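Local coordinates for protein AGR_L_2016p (Agrobacterium tumefaciens, PDB 2GVH) that probably hydrolyses the thioester bond of acyl-CoA substrates as a thioesterase built from two hot-dog domains in one chain, at residues B[189-194]-B[260-265]. Residues are numbered along the deposited sequence; the frame is centred on the assembly and turned at random.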
ATOM      1  N   ALA B 189      -2.129 -17.218   5.301  1.00 59.08           N
ATOM      2  CA  ALA B 189      -2.005 -18.218   6.379  1.00 60.95           C
ATOM      3  C   ALA B 189      -1.827 -19.649   5.839  1.00 61.20           C
ATOM      4  O   ALA B 189      -1.064 -20.431   6.374  1.00 62.74           O
ATOM      5  CB  ALA B 189      -3.179 -18.130   7.376  1.00 59.74           C
ATOM      6  N   ALA B 190      -2.477 -19.979   4.738  1.00 60.31           N
ATOM      7  CA  ALA B 190      -2.314 -21.298   4.132  1.00 61.49           C
ATOM      8  C   ALA B 190      -0.890 -21.479   3.582  1.00 63.39           C
ATOM      9  O   ALA B 190      -0.293 -22.547   3.674  1.00 64.53           O
ATOM     10  CB  ALA B 190      -3.297 -21.477   3.022  1.00 61.83           C
ATOM     11  N   PHE B 191      -0.338 -20.423   3.004  1.00 61.75           N
ATOM     12  CA  PHE B 191       1.032 -20.482   2.546  1.00 60.94           C
ATOM     13  C   PHE B 191       1.982 -20.726   3.707  1.00 63.82           C
ATOM     14  O   PHE B 191       2.861 -21.546   3.617  1.00 64.37           O
ATOM     15  CB  PHE B 191       1.396 -19.187   1.840  1.00 60.92           C
ATOM     16  CG  PHE B 191       2.823 -19.119   1.475  1.00 64.98           C
ATOM     17  CD1 PHE B 191       3.788 -18.837   2.445  1.00 60.01           C
ATOM     18  CD2 PHE B 191       3.231 -19.402   0.192  1.00 59.25           C
ATOM     19  CE1 PHE B 191       5.133 -18.816   2.137  1.00 59.09           C
ATOM     20  CE2 PHE B 191       4.576 -19.365  -0.126  1.00 68.50           C
ATOM     21  CZ  PHE B 191       5.528 -19.078   0.844  1.00 68.53           C
ATOM     22  N   VAL B 192       1.782 -20.023   4.818  1.00 66.43           N
ATOM     23  CA  VAL B 192       2.632 -20.174   5.985  1.00 65.48           C
ATOM     24  C   VAL B 192       2.612 -21.623   6.487  1.00 65.99           C
ATOM     25  O   VAL B 192       3.639 -22.284   6.470  1.00 69.19           O
ATOM     26  CB  VAL B 192       2.220 -19.173   7.103  1.00 68.38           C
ATOM     27  CG1 VAL B 192       2.805 -19.566   8.502  1.00 60.09           C
ATOM     28  CG2 VAL B 192       2.589 -17.751   6.710  1.00 67.84           C
ATOM     29  N   ALA B 193       1.458 -22.122   6.915  1.00 63.65           N
ATOM     30  CA  ALA B 193       1.313 -23.523   7.370  1.00 60.20           C
ATOM     31  C   ALA B 193       1.834 -24.592   6.413  1.00 61.88           C
ATOM     32  O   ALA B 193       2.595 -25.464   6.833  1.00 62.69           O
ATOM     33  CB  ALA B 193      -0.140 -23.832   7.715  1.00 58.11           C
ATOM     34  N   ALA B 194       1.420 -24.558   5.144  1.00 61.90           N
ATOM     35  CA  ALA B 194       2.011 -25.456   4.111  1.00 62.85           C
ATOM     36  C   ALA B 194       3.522 -25.432   4.085  1.00 62.59           C
ATOM     37  O   ALA B 194       4.172 -26.468   4.168  1.00 63.08           O
ATOM     38  CB  ALA B 194       1.494 -25.106   2.676  1.00 62.84           C
ATOM     39  N   PHE B 260      -7.565 -24.688   1.131  1.00 63.01           N
ATOM     40  CA  PHE B 260      -6.665 -24.395   0.023  1.00 62.76           C
ATOM     41  C   PHE B 260      -5.752 -25.572  -0.289  1.00 62.67           C
ATOM     42  O   PHE B 260      -5.299 -26.313   0.595  1.00 59.31           O
ATOM     43  CB  PHE B 260      -5.835 -23.153   0.342  1.00 62.64           C
ATOM     44  CG  PHE B 260      -6.662 -21.970   0.777  1.00 59.34           C
ATOM     45  CD1 PHE B 260      -6.984 -21.779   2.121  1.00 60.13           C
ATOM     46  CD2 PHE B 260      -7.106 -21.038  -0.164  1.00 53.79           C
ATOM     47  CE1 PHE B 260      -7.744 -20.684   2.525  1.00 56.44           C
ATOM     48  CE2 PHE B 260      -7.880 -19.923   0.214  1.00 62.25           C
ATOM     49  CZ  PHE B 260      -8.206 -19.769   1.593  1.00 59.40           C
ATOM     50  N   THR B 261      -5.481 -25.754  -1.575  1.00 62.94           N
ATOM     51  CA  THR B 261      -4.523 -26.774  -1.942  1.00 63.06           C
ATOM     52  C   THR B 261      -3.228 -26.086  -2.315  1.00 62.82           C
ATOM     53  O   THR B 261      -3.224 -25.167  -3.131  1.00 64.21           O
ATOM     54  CB  THR B 261      -5.075 -27.698  -3.019  1.00 64.44           C
ATOM     55  OG1 THR B 261      -6.199 -28.381  -2.472  1.00 62.06           O
ATOM     56  CG2 THR B 261      -4.044 -28.744  -3.458  1.00 62.82           C
HETATM   57  N   MSE B 262      -2.143 -26.517  -1.677  1.00 63.12           N
HETATM   58  CA  MSE B 262      -0.818 -25.927  -1.899  1.00 65.02           C
HETATM   59  C   MSE B 262       0.118 -26.952  -2.518  1.00 64.57           C
HETATM   60  O   MSE B 262       0.058 -28.111  -2.189  1.00 65.86           O
HETATM   61  CB  MSE B 262      -0.244 -25.456  -0.564  1.00 64.72           C
HETATM   62  CG  MSE B 262      -1.063 -24.348   0.140  1.00 69.18           C
HETATM   63 SE   MSE B 262      -0.959 -22.517  -0.740  1.00 88.11          SE
HETATM   64  CE  MSE B 262       0.748 -22.176  -0.857  1.00 80.02           C
ATOM     65  N   VAL B 263       0.984 -26.538  -3.424  1.00 65.86           N
ATOM     66  CA  VAL B 263       1.903 -27.500  -4.018  1.00 66.89           C
ATOM     67  C   VAL B 263       3.332 -27.113  -3.690  1.00 69.42           C
ATOM     68  O   VAL B 263       3.690 -25.944  -3.801  1.00 70.32           O
ATOM     69  CB  VAL B 263       1.692 -27.602  -5.528  1.00 66.05           C
ATOM     70  CG1 VAL B 263       2.796 -28.432  -6.183  1.00 71.72           C
ATOM     71  CG2 VAL B 263       0.330 -28.230  -5.829  1.00 61.93           C
ATOM     72  N   ALA B 264       4.138 -28.084  -3.249  1.00 70.96           N
ATOM     73  CA  ALA B 264       5.560 -27.851  -2.981  1.00 70.11           C
ATOM     74  C   ALA B 264       6.340 -27.709  -4.272  1.00 70.61           C
ATOM     75  O   ALA B 264       6.085 -28.437  -5.220  1.00 72.34           O
ATOM     76  CB  ALA B 264       6.121 -28.960  -2.153  1.00 69.91           C
ATOM     77  N   VAL B 265       7.309 -26.799  -4.294  1.00 72.58           N
ATOM     78  CA  VAL B 265       8.045 -26.462  -5.509  1.00 75.98           C
ATOM     79  C   VAL B 265       9.570 -26.409  -5.271  1.00 77.02           C
ATOM     80  O   VAL B 265      10.021 -26.146  -4.146  1.00 77.36           O
ATOM     81  CB  VAL B 265       7.488 -25.124  -6.102  1.00 76.30           C
ATOM     82  CG1 VAL B 265       8.473 -24.462  -7.051  1.00 80.52           C
ATOM     83  CG2 VAL B 265       6.185 -25.385  -6.816  1.00 76.16           C
TER
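Ala-190 and Ala-194, one helical turn apart, face Phe-260 and Met-262 of a strand packed against the helix; the axes of 189-194 and 260-264 come within 9.2 Å and cross at -47°. Both alanines turn their methyl groups to the sheet, and the short side chains let the backbones approach until the CA atoms of Ala-190 and Phe-260 are 6.7 Å apart. The methyl of Ala-190 lies 3.8 Å from CD1 of Phe-260, meeting the ring obliquely near its CB end. One turn on, Ala-194 CB sits against the root of the selenomethionine Met-262, 3.7 Å from its CG. The rest of Met-262 is bent at chi2 and again at chi3, and this double fold carries its terminal methyl CE toward the helix, 3.8 Å from CA of Phe-191. The same methyl comes within 3.9 Å of CD2 of Phe-191, whose side chain crosses that of Met-262 at about a right angle. The Phe-191 ring also touches Val-202 of the neighbouring strand. Ile-238, on the strand at the other flank of 252-264, touches both alanines and Met-262, while Val-192, on the far side of the helix, packs on Met-162.

This pair is part of the hot-dog fold, in which a five-stranded antiparallel sheet curls round a long helix, here 179-198 against 252-264 in the second thioesterase domain of the chain. Ala-190 O is taken up by Ala-194 N, and Phe-260 and Met-262 bond through their backbones to Ile-238 and Met-236; across the segments there is only apolar contact. The example illustrates how, without a directional bond between them, helix and sheet are spaced in a buried contact by shape alone, through the fit of two alanine methyls against Phe-260 and the bent Met-262.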